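Local coordinates for protein, related to general stress protein 26(GS26) of B.subtilis (Clostridium acetobutylicum, PDB 2HQ7) that has no established function but belongs to the pyridoxamine 5'-phosphate oxidase family and probably binds a flavin, as relatives of its FMN-binding clan do, at residues 15-21 / 36-42; 42-46 / 138-144; 66-70 / 82-87. All blocks are in the same frame, centred on the assembly; numbering follows the deposited sequence.

Interaction 1 of 3, residues 15-21 / 36-42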
loop_
_atom_site.group_PDB
_atom_site.type_symbol
_atom_site.label_atom_id
_atom_site.label_comp_id
_atom_site.label_asym_id
_atom_site.label_seq_id
_atom_site.Cartn_x
_atom_site.Cartn_y
_atom_site.Cartn_z
ATOM N N VAL B 15 -12.910 -4.848 4.677
ATOM C CA VAL B 15 -12.703 -5.586 3.433
ATOM C C VAL B 15 -13.877 -5.409 2.457
ATOM O O VAL B 15 -13.675 -5.050 1.279
ATOM C CB VAL B 15 -12.511 -7.058 3.708
ATOM C CG1 VAL B 15 -12.564 -7.823 2.410
ATOM C CG2 VAL B 15 -11.192 -7.264 4.461
ATOM N N GLU B 16 -15.098 -5.592 2.957
ATOM C CA GLU B 16 -16.283 -5.528 2.107
ATOM C C GLU B 16 -16.551 -4.149 1.542
ATOM O O GLU B 16 -17.207 -4.017 0.517
ATOM C CB GLU B 16 -17.507 -6.018 2.862
ATOM C CG GLU B 16 -17.605 -7.535 2.990
ATOM C CD GLU B 16 -17.860 -8.244 1.649
ATOM O OE1 GLU B 16 -18.030 -7.553 0.616
ATOM O OE2 GLU B 16 -17.886 -9.498 1.630
ATOM N N SER B 17 -16.030 -3.119 2.188
ATOM C CA SER B 17 -16.414 -1.764 1.846
ATOM C C SER B 17 -15.832 -1.256 0.527
ATOM O O SER B 17 -16.286 -0.216 0.020
ATOM C CB SER B 17 -16.064 -0.790 2.982
ATOM O OG SER B 17 -14.664 -0.598 3.127
ATOM N N SER B 18 -14.827 -1.951 -0.010
ATOM C CA SER B 18 -14.275 -1.613 -1.338
ATOM C C SER B 18 -13.864 -2.868 -2.116
ATOM O O SER B 18 -13.477 -3.892 -1.544
ATOM C CB SER B 18 -13.087 -0.638 -1.233
ATOM O OG SER B 18 -12.636 -0.224 -2.521
ATOM N N LYS B 19 -13.972 -2.769 -3.433
ATOM C CA LYS B 19 -13.571 -3.851 -4.311
ATOM C C LYS B 19 -12.074 -3.778 -4.623
ATOM O O LYS B 19 -11.537 -4.681 -5.268
ATOM C CB LYS B 19 -14.409 -3.809 -5.598
ATOM C CG LYS B 19 -15.929 -3.895 -5.354
ATOM C CD LYS B 19 -16.401 -5.329 -5.057
ATOM C CE LYS B 19 -17.845 -5.377 -4.491
ATOM N NZ LYS B 19 -17.952 -5.127 -2.999
ATOM N N ILE B 20 -11.417 -2.705 -4.166
ATOM C CA ILE B 20 -10.004 -2.418 -4.471
ATOM C C ILE B 20 -9.127 -2.755 -3.292
ATOM O O ILE B 20 -9.428 -2.391 -2.173
ATOM C CB ILE B 20 -9.769 -0.918 -4.805
ATOM C CG1 ILE B 20 -10.789 -0.418 -5.830
ATOM C CG2 ILE B 20 -8.366 -0.697 -5.363
ATOM C CD1 ILE B 20 -10.813 -1.251 -7.111
ATOM N N VAL B 21 -8.038 -3.458 -3.538
ATOM C CA VAL B 21 -7.115 -3.772 -2.475
ATOM C C VAL B 21 -5.732 -3.360 -2.919
ATOM O O VAL B 21 -5.357 -3.546 -4.086
ATOM C CB VAL B 21 -7.132 -5.290 -2.093
ATOM C CG1 VAL B 21 -6.661 -6.104 -3.183
ATOM C CG2 VAL B 21 -6.251 -5.543 -0.910
ATOM N N ALA B 36 -2.621 -1.294 -6.832
ATOM C CA ALA B 36 -4.051 -1.561 -6.625
ATOM C C ALA B 36 -4.505 -2.784 -7.448
ATOM O O ALA B 36 -4.087 -2.981 -8.588
ATOM C CB ALA B 36 -4.900 -0.330 -6.962
HETATM N N MSE B 37 -5.271 -3.661 -6.813
HETATM C CA MSE B 37 -5.839 -4.819 -7.490
HETATM C C MSE B 37 -7.289 -4.938 -7.135
HETATM O O MSE B 37 -7.764 -4.261 -6.238
HETATM C CB MSE B 37 -5.097 -6.087 -7.102
HETATM C CG MSE B 37 -3.754 -6.179 -7.745
HETATM SE SE MSE B 37 -2.930 -7.920 -7.502
HETATM C CE MSE B 37 -4.339 -9.122 -8.098
HETATM N N MSE B 38 -8.010 -5.763 -7.876
HETATM C CA MSE B 38 -9.444 -5.905 -7.651
HETATM C C MSE B 38 -9.691 -7.206 -6.896
HETATM O O MSE B 38 -9.085 -8.244 -7.197
HETATM C CB MSE B 38 -10.213 -5.841 -8.982
HETATM C CG MSE B 38 -11.517 -6.639 -9.025
HETATM SE SE MSE B 38 -12.648 -6.141 -10.565
HETATM C CE MSE B 38 -13.219 -4.392 -9.827
ATOM N N ARG B 39 -10.523 -7.107 -5.875
ATOM C CA ARG B 39 -10.957 -8.229 -5.099
ATOM C C ARG B 39 -12.104 -8.889 -5.840
ATOM O O ARG B 39 -13.176 -8.308 -5.964
ATOM C CB ARG B 39 -11.457 -7.798 -3.721
ATOM C CG ARG B 39 -11.935 -8.996 -2.886
ATOM C CD ARG B 39 -12.464 -8.609 -1.533
ATOM N NE ARG B 39 -13.564 -7.656 -1.580
ATOM C CZ ARG B 39 -14.806 -7.938 -1.945
ATOM N NH1 ARG B 39 -15.154 -9.146 -2.364
ATOM N NH2 ARG B 39 -15.698 -6.980 -1.929
ATOM N N LEU B 40 -11.860 -10.102 -6.331
ATOM C CA LEU B 40 -12.888 -10.915 -6.953
ATOM C C LEU B 40 -13.711 -11.620 -5.865
ATOM O O LEU B 40 -14.922 -11.716 -5.960
ATOM C CB LEU B 40 -12.251 -11.960 -7.871
ATOM C CG LEU B 40 -11.502 -11.414 -9.069
ATOM C CD1 LEU B 40 -10.803 -12.570 -9.840
ATOM C CD2 LEU B 40 -12.332 -10.583 -10.009
ATOM N N LYS B 41 -13.050 -12.099 -4.828
ATOM C CA LYS B 41 -13.731 -12.891 -3.809
ATOM C C LYS B 41 -12.884 -12.933 -2.564
ATOM O O LYS B 41 -11.654 -12.833 -2.639
ATOM C CB LYS B 41 -13.946 -14.342 -4.317
ATOM C CG LYS B 41 -14.601 -15.282 -3.290
ATOM C CD LYS B 41 -14.882 -16.663 -3.824
ATOM C CE LYS B 41 -15.795 -17.442 -2.851
ATOM N NZ LYS B 41 -17.198 -17.007 -2.994
ATOM N N HIS B 42 -13.523 -13.085 -1.416
ATOM C CA HIS B 42 -12.765 -13.462 -0.251
ATOM C C HIS B 42 -13.494 -14.421 0.657
ATOM O O HIS B 42 -14.723 -14.534 0.594
ATOM C CB HIS B 42 -12.331 -12.228 0.527
ATOM C CG HIS B 42 -13.448 -11.505 1.185
ATOM N ND1 HIS B 42 -13.632 -11.512 2.550
ATOM C CD2 HIS B 42 -14.439 -10.742 0.669
ATOM C CE1 HIS B 42 -14.691 -10.773 2.846
ATOM N NE2 HIS B 42 -15.206 -10.305 1.721
HETATM O O HOH W 1 -11.784 -5.399 -0.537
#
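Val15 and Glu16, late in helix 5-16, meet the His42 ring, and Glu16 also meets the Arg39 guanidinium. Val15 sets CG1 squarely over the imidazole, 3.6 Å from the ring centroid and 9° off its normal, a CH-pi contact. At the ring's edge, Glu16 OE2 takes a hydrogen bond from His42 NE2 at 2.8 Å; the donor stands above the carboxylate plane, and that plane is turned 57° from the imidazole. The other oxygen, OE1, lies 3.5 Å from Arg39 NH2 but well out of the guanidinium plane, so this salt bridge works through charge alone.

Arg39 gets there by running extended through its first two torsions, CG anti to the backbone N (chi1 180°), before bending at chi3. Its NE donates to a water that also lies against Ser18 O, bridging the arginine to the turn. Lys19 NZ comes 3.1 Å from Arg39 NH2, two like charges side by side.

Beyond the turn the segments become the hairpin of strands 20-26 and 32-43. Arg39 N donates to Lys19 O, and Val21 and Met37 form a hydrogen-bonded antiparallel pair through both backbone bonds.

Chemically, one carboxylate answers both the imidazole N-H and the guanidinium. Its negative charge probably helps the close approach of Lys19 and Arg39. Both ring nitrogens donate, NE2 to Glu16 and ND1 to Gly44 O, consistent with a doubly protonated ring.

Interaction 2 of 3, residues 42-46 / 138-144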
loop_
_atom_site.group_PDB
_atom_site.type_symbol
_atom_site.label_atom_id
_atom_site.label_comp_id
_atom_site.label_asym_id
_atom_site.label_seq_id
_atom_site.Cartn_x
_atom_site.Cartn_y
_atom_site.Cartn_z
ATOM N N HIS B 42 -13.523 -13.085 -1.416
ATOM C CA HIS B 42 -12.765 -13.462 -0.251
ATOM C C HIS B 42 -13.494 -14.421 0.657
ATOM O O HIS B 42 -14.723 -14.534 0.594
ATOM C CB HIS B 42 -12.331 -12.228 0.527
ATOM C CG HIS B 42 -13.448 -11.505 1.185
ATOM N ND1 HIS B 42 -13.632 -11.512 2.550
ATOM C CD2 HIS B 42 -14.439 -10.742 0.669
ATOM C CE1 HIS B 42 -14.691 -10.773 2.846
ATOM N NE2 HIS B 42 -15.206 -10.305 1.721
ATOM N N ASP B 43 -12.707 -15.127 1.475
ATOM C CA ASP B 43 -13.219 -15.956 2.536
ATOM C C ASP B 43 -12.763 -15.398 3.881
ATOM O O ASP B 43 -11.671 -15.706 4.362
ATOM C CB ASP B 43 -12.732 -17.394 2.363
ATOM C CG ASP B 43 -13.295 -18.339 3.431
ATOM O OD1 ASP B 43 -14.251 -17.958 4.141
ATOM O OD2 ASP B 43 -12.780 -19.468 3.552
ATOM N N GLY B 44 -13.619 -14.607 4.519
ATOM C CA GLY B 44 -13.208 -13.925 5.726
ATOM C C GLY B 44 -11.874 -13.231 5.536
ATOM O O GLY B 44 -11.681 -12.552 4.526
ATOM N N LEU B 45 -10.963 -13.403 6.494
ATOM C CA LEU B 45 -9.592 -12.858 6.375
ATOM C C LEU B 45 -8.578 -13.913 5.981
ATOM O O LEU B 45 -7.370 -13.656 5.946
ATOM C CB LEU B 45 -9.127 -12.252 7.689
ATOM C CG LEU B 45 -10.012 -11.218 8.358
ATOM C CD1 LEU B 45 -9.308 -10.683 9.584
ATOM C CD2 LEU B 45 -10.316 -10.132 7.379
ATOM N N LYS B 46 -9.063 -15.091 5.643
ATOM C CA LYS B 46 -8.186 -16.223 5.340
ATOM C C LYS B 46 -7.676 -16.238 3.917
ATOM O O LYS B 46 -6.553 -16.683 3.649
ATOM C CB LYS B 46 -8.978 -17.534 5.544
ATOM C CG LYS B 46 -9.618 -17.683 6.910
ATOM C CD LYS B 46 -10.162 -19.097 7.155
ATOM C CE LYS B 46 -11.679 -19.198 6.966
ATOM N NZ LYS B 46 -12.157 -20.645 6.884
ATOM N N PHE B 138 -2.359 -10.099 14.919
ATOM C CA PHE B 138 -2.932 -11.425 15.192
ATOM C C PHE B 138 -2.517 -12.408 14.141
ATOM O O PHE B 138 -2.290 -12.017 12.999
ATOM C CB PHE B 138 -4.453 -11.319 15.189
ATOM C CG PHE B 138 -5.006 -10.656 13.954
ATOM C CD1 PHE B 138 -5.126 -9.266 13.882
ATOM C CD2 PHE B 138 -5.427 -11.417 12.878
ATOM C CE1 PHE B 138 -5.635 -8.660 12.739
ATOM C CE2 PHE B 138 -5.934 -10.824 11.738
ATOM C CZ PHE B 138 -6.048 -9.440 11.662
ATOM N N LYS B 139 -2.441 -13.687 14.505
ATOM C CA LYS B 139 -2.307 -14.766 13.530
ATOM C C LYS B 139 -3.691 -15.186 13.072
ATOM O O LYS B 139 -4.636 -15.201 13.863
ATOM C CB LYS B 139 -1.591 -15.982 14.115
ATOM C CG LYS B 139 -0.167 -15.750 14.582
ATOM C CD LYS B 139 0.466 -17.107 14.969
ATOM C CE LYS B 139 1.784 -16.933 15.761
ATOM N NZ LYS B 139 2.492 -18.233 16.044
ATOM N N ILE B 140 -3.823 -15.528 11.793
ATOM C CA ILE B 140 -5.127 -15.865 11.230
ATOM C C ILE B 140 -5.739 -17.031 11.985
ATOM O O ILE B 140 -6.900 -16.976 12.364
ATOM C CB ILE B 140 -5.038 -16.204 9.716
ATOM C CG1 ILE B 140 -4.795 -14.941 8.928
ATOM C CG2 ILE B 140 -6.349 -16.784 9.186
ATOM C CD1 ILE B 140 -5.875 -13.948 9.111
ATOM N N ASP B 141 -4.937 -18.059 12.232
ATOM C CA ASP B 141 -5.397 -19.249 12.949
ATOM C C ASP B 141 -5.916 -18.966 14.375
ATOM O O ASP B 141 -6.659 -19.790 14.915
ATOM C CB ASP B 141 -4.302 -20.339 12.956
ATOM C CG ASP B 141 -3.308 -20.186 14.096
ATOM O OD1 ASP B 141 -3.604 -20.665 15.213
ATOM O OD2 ASP B 141 -2.209 -19.634 13.870
ATOM N N GLU B 142 -5.539 -17.826 14.963
ATOM C CA GLU B 142 -6.037 -17.413 16.276
ATOM C C GLU B 142 -7.407 -16.740 16.163
ATOM O O GLU B 142 -8.330 -17.052 16.913
ATOM C CB GLU B 142 -5.056 -16.448 16.965
ATOM C CG GLU B 142 -3.678 -17.035 17.332
ATOM C CD GLU B 142 -2.638 -15.972 17.800
ATOM O OE1 GLU B 142 -2.838 -14.728 17.640
ATOM O OE2 GLU B 142 -1.588 -16.414 18.325
ATOM N N ILE B 143 -7.539 -15.813 15.219
ATOM C CA ILE B 143 -8.757 -15.001 15.070
ATOM C C ILE B 143 -9.980 -15.836 14.630
ATOM O O ILE B 143 -11.055 -15.291 14.413
ATOM C CB ILE B 143 -8.513 -13.788 14.093
ATOM C CG1 ILE B 143 -9.477 -12.624 14.400
ATOM C CG2 ILE B 143 -8.600 -14.237 12.633
ATOM C CD1 ILE B 143 -9.055 -11.223 13.851
ATOM N N TYR B 144 -9.805 -17.153 14.507
ATOM C CA TYR B 144 -10.892 -18.083 14.195
ATOM C C TYR B 144 -10.841 -19.308 15.136
ATOM O O TYR B 144 -11.429 -19.311 16.225
ATOM C CB TYR B 144 -10.772 -18.551 12.738
ATOM C CG TYR B 144 -11.065 -17.496 11.677
ATOM C CD1 TYR B 144 -12.379 -17.193 11.309
ATOM C CD2 TYR B 144 -10.035 -16.823 11.016
ATOM C CE1 TYR B 144 -12.658 -16.239 10.321
ATOM C CE2 TYR B 144 -10.309 -15.862 10.026
ATOM C CZ TYR B 144 -11.620 -15.581 9.686
ATOM O OH TYR B 144 -11.910 -14.643 8.725
#
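Tyr144 holds CG anti to its carbonyl carbon (chi1 -70°), which carries the phenol oxygen to Leu45 N, and Leu45, with the same first torsion (chi1 -53°), sends CD1 toward Phe138 and Ile143. Here the tight turn joining antiparallel strands 32-43 and 47-53 meets the end of strand 134-139 and the C-terminal tail after it; Lys46 N to Asp43 O, 3.0 Å, closes the turn.

Tyr144 reaches it with the phenol oxygen: Leu45 N donates to OH at 2.7 Å, nearly straight at 170° and with the nitrogen near the ring plane. Gly44 CA is also closely approached, 3.3 Å from the same oxygen. The aliphatic part of Lys46 passes over one face of the tyrosine ring, CG 3.7 Å from Tyr144 CE2, while its NZ goes on to a salt bridge with Asp43.

Leu45 fills the inner side. Its CD1 meets Phe138 CE2 and, more distantly, Ile143 CD1, and Leu8 of helix 5-16 and Leu81 of strand 79-90 also pack on it. Ile140 closes the apolar cluster, CD1 lying 3.9 Å from Leu45 CB. The same methyl sits 3.5 Å from Leu45 O, a buried carbonyl oxygen with no polar partner in the model.

Interaction 3 of 3, residues 66-70 / 82-87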
loop_
_atom_site.group_PDB
_atom_site.type_symbol
_atom_site.label_atom_id
_atom_site.label_comp_id
_atom_site.label_asym_id
_atom_site.label_seq_id
_atom_site.Cartn_x
_atom_site.Cartn_y
_atom_site.Cartn_z
ATOM N N ASN B 66 6.828 -14.748 -3.970
ATOM C CA ASN B 66 5.375 -14.631 -3.793
ATOM C C ASN B 66 4.956 -14.175 -2.406
ATOM O O ASN B 66 3.814 -14.326 -2.032
ATOM C CB ASN B 66 4.691 -15.966 -4.128
ATOM C CG ASN B 66 5.021 -17.071 -3.135
ATOM O OD1 ASN B 66 5.857 -16.904 -2.248
ATOM N ND2 ASN B 66 4.310 -18.173 -3.238
ATOM N N LYS B 67 5.876 -13.569 -1.667
ATOM C CA LYS B 67 5.587 -13.009 -0.367
ATOM C C LYS B 67 5.011 -11.624 -0.583
ATOM O O LYS B 67 5.611 -10.743 -1.227
ATOM C CB LYS B 67 6.845 -12.952 0.481
ATOM C CG LYS B 67 7.429 -14.347 0.839
ATOM C CD LYS B 67 8.622 -14.181 1.784
ATOM C CE LYS B 67 9.271 -15.539 2.058
ATOM N NZ LYS B 67 10.094 -15.527 3.285
ATOM N N ILE B 68 3.796 -11.453 -0.109
ATOM C CA ILE B 68 3.117 -10.232 -0.380
ATOM C C ILE B 68 2.391 -9.770 0.861
ATOM O O ILE B 68 2.287 -10.480 1.884
ATOM C CB ILE B 68 2.120 -10.340 -1.581
ATOM C CG1 ILE B 68 0.904 -11.186 -1.237
ATOM C CG2 ILE B 68 2.788 -10.830 -2.861
ATOM C CD1 ILE B 68 -0.325 -10.740 -2.016
ATOM N N CYS B 69 1.834 -8.586 0.758
ATOM C CA CYS B 69 0.867 -8.180 1.738
ATOM C C CYS B 69 -0.264 -7.439 1.069
ATOM O O CYS B 69 -0.122 -6.888 -0.028
ATOM C CB CYS B 69 1.511 -7.359 2.827
ATOM S SG CYS B 69 1.737 -5.674 2.404
ATOM N N LEU B 70 -1.410 -7.498 1.702
ATOM C CA LEU B 70 -2.603 -6.716 1.275
ATOM C C LEU B 70 -2.881 -5.628 2.272
ATOM O O LEU B 70 -2.689 -5.823 3.483
ATOM C CB LEU B 70 -3.848 -7.607 1.207
ATOM C CG LEU B 70 -3.863 -8.857 0.309
ATOM C CD1 LEU B 70 -5.309 -9.412 0.177
ATOM C CD2 LEU B 70 -3.367 -8.516 -1.023
HETATM N N MSE B 82 -3.901 -4.697 7.549
HETATM C CA MSE B 82 -2.893 -5.304 6.697
HETATM C C MSE B 82 -2.857 -6.790 6.930
HETATM O O MSE B 82 -2.813 -7.237 8.075
HETATM C CB MSE B 82 -1.501 -4.756 6.998
HETATM C CG MSE B 82 -0.399 -5.577 6.341
HETATM SE SE MSE B 82 1.381 -5.143 6.857
HETATM C CE MSE B 82 1.608 -5.933 8.644
ATOM N N LEU B 83 -2.799 -7.553 5.837
ATOM C CA LEU B 83 -2.671 -8.996 5.917
ATOM C C LEU B 83 -1.421 -9.376 5.193
ATOM O O LEU B 83 -1.154 -8.839 4.106
ATOM C CB LEU B 83 -3.851 -9.703 5.263
ATOM C CG LEU B 83 -5.228 -9.353 5.837
ATOM C CD1 LEU B 83 -6.329 -9.907 4.897
ATOM C CD2 LEU B 83 -5.444 -9.861 7.282
ATOM N N VAL B 84 -0.693 -10.332 5.768
ATOM C CA VAL B 84 0.587 -10.797 5.262
ATOM C C VAL B 84 0.506 -12.292 4.925
ATOM O O VAL B 84 -0.096 -13.084 5.659
ATOM C CB VAL B 84 1.702 -10.542 6.294
ATOM C CG1 VAL B 84 3.047 -11.239 5.833
ATOM C CG2 VAL B 84 1.874 -9.093 6.501
ATOM N N GLY B 85 1.111 -12.672 3.813
ATOM C CA GLY B 85 0.903 -14.002 3.248
ATOM C C GLY B 85 1.572 -14.179 1.915
ATOM O O GLY B 85 2.472 -13.441 1.593
ATOM N N THR B 86 1.147 -15.206 1.176
ATOM C CA THR B 86 1.710 -15.557 -0.111
ATOM C C THR B 86 0.615 -15.713 -1.149
ATOM O O THR B 86 -0.527 -16.052 -0.838
ATOM C CB THR B 86 2.424 -16.921 -0.065
ATOM O OG1 THR B 86 1.487 -17.882 0.395
ATOM C CG2 THR B 86 3.596 -16.898 0.858
ATOM N N ILE B 87 0.986 -15.502 -2.394
ATOM C CA ILE B 87 0.022 -15.410 -3.471
ATOM C C ILE B 87 0.402 -16.412 -4.569
ATOM O O ILE B 87 1.573 -16.650 -4.803
ATOM C CB ILE B 87 0.003 -13.984 -4.000
ATOM C CG1 ILE B 87 -1.285 -13.709 -4.764
ATOM C CG2 ILE B 87 1.270 -13.704 -4.838
ATOM C CD1 ILE B 87 -1.655 -12.257 -4.804
#
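Ile68 and Ile87 make the tight apolar contact between these strands, their side chains crossing at about a right angle. The two CD1 methyls are 3.4 Å apart, closer than carbon atoms usually pack, and Ile68 CG2 rests against Ile87 CG2. Ile68 has CG1 between its backbone N and carbonyl carbon (chi1 70°), a torsion that leans its end toward the partner strand.

The backbones form an antiparallel hairpin, strands 67-74 and 79-90, with segment axes 4.7 Å apart at closest and 160° between their directions. Ile68 pairs with Gly85 and Leu70 with Leu83, each through two hydrogen bonds; the nearly straight one from Ile68 N to Gly85 O spans 2.9 Å. Gly85 sets no side chain on the face that carries Ile68, Leu70 and Leu83.

While Ile87 is packed tightly against Ile68, the side chains of Asn66 and Thr86 beside it are looser. Ile87 N to Asn66 O, 3.1 Å, is the most bent of the five bonds, 144° at the hydrogen. Asn66 and Thr86, both partly exposed, lie alongside each other pointing the same way, with OD1 of Asn66 3.8 Å from CG2 of Thr86. On the face of Cys69 and Val84 the cross-strand touch is light, Cys69 CB meeting Val84 CG2 at 4.1 Å, but the second subunit packs here: its Ile34 rests on Cys69 and Met82, and its Tyr31 on Val84. Lys67 extends to the same partner, NZ bonding to Asn29 O of the second subunit.

In the sheet, strand 20-26 flanks strand 67-74, and strand 117-131 flanks strand 79-90. The Ile68 and Leu70 face looks inward to Val23 and Phe122, while Phe48 of strand 47-53 meets Leu70 and Leu83.

In the fold
All three contacts serve one curled antiparallel sheet, their centres 13 to 16 Å apart. Interaction 1 comes first along the chain, in series with the others, and shares His42 and strand 32-43 with interaction 2; Val15 CG2 and Leu45 CD2 touch where they meet. Interaction 3 is nested inside the long loop that interaction 2 closes by bringing the chain's C-terminal tail back to an early turn. Strands 20-26 and 67-74 are neighbours, so Val21 packs on Leu70 and links interactions 1 and 3, while Leu83 CD1 approaches Leu45 O. Interactions 1 and 3 also reach the second subunit, joining the fold's interior to the dimer interface.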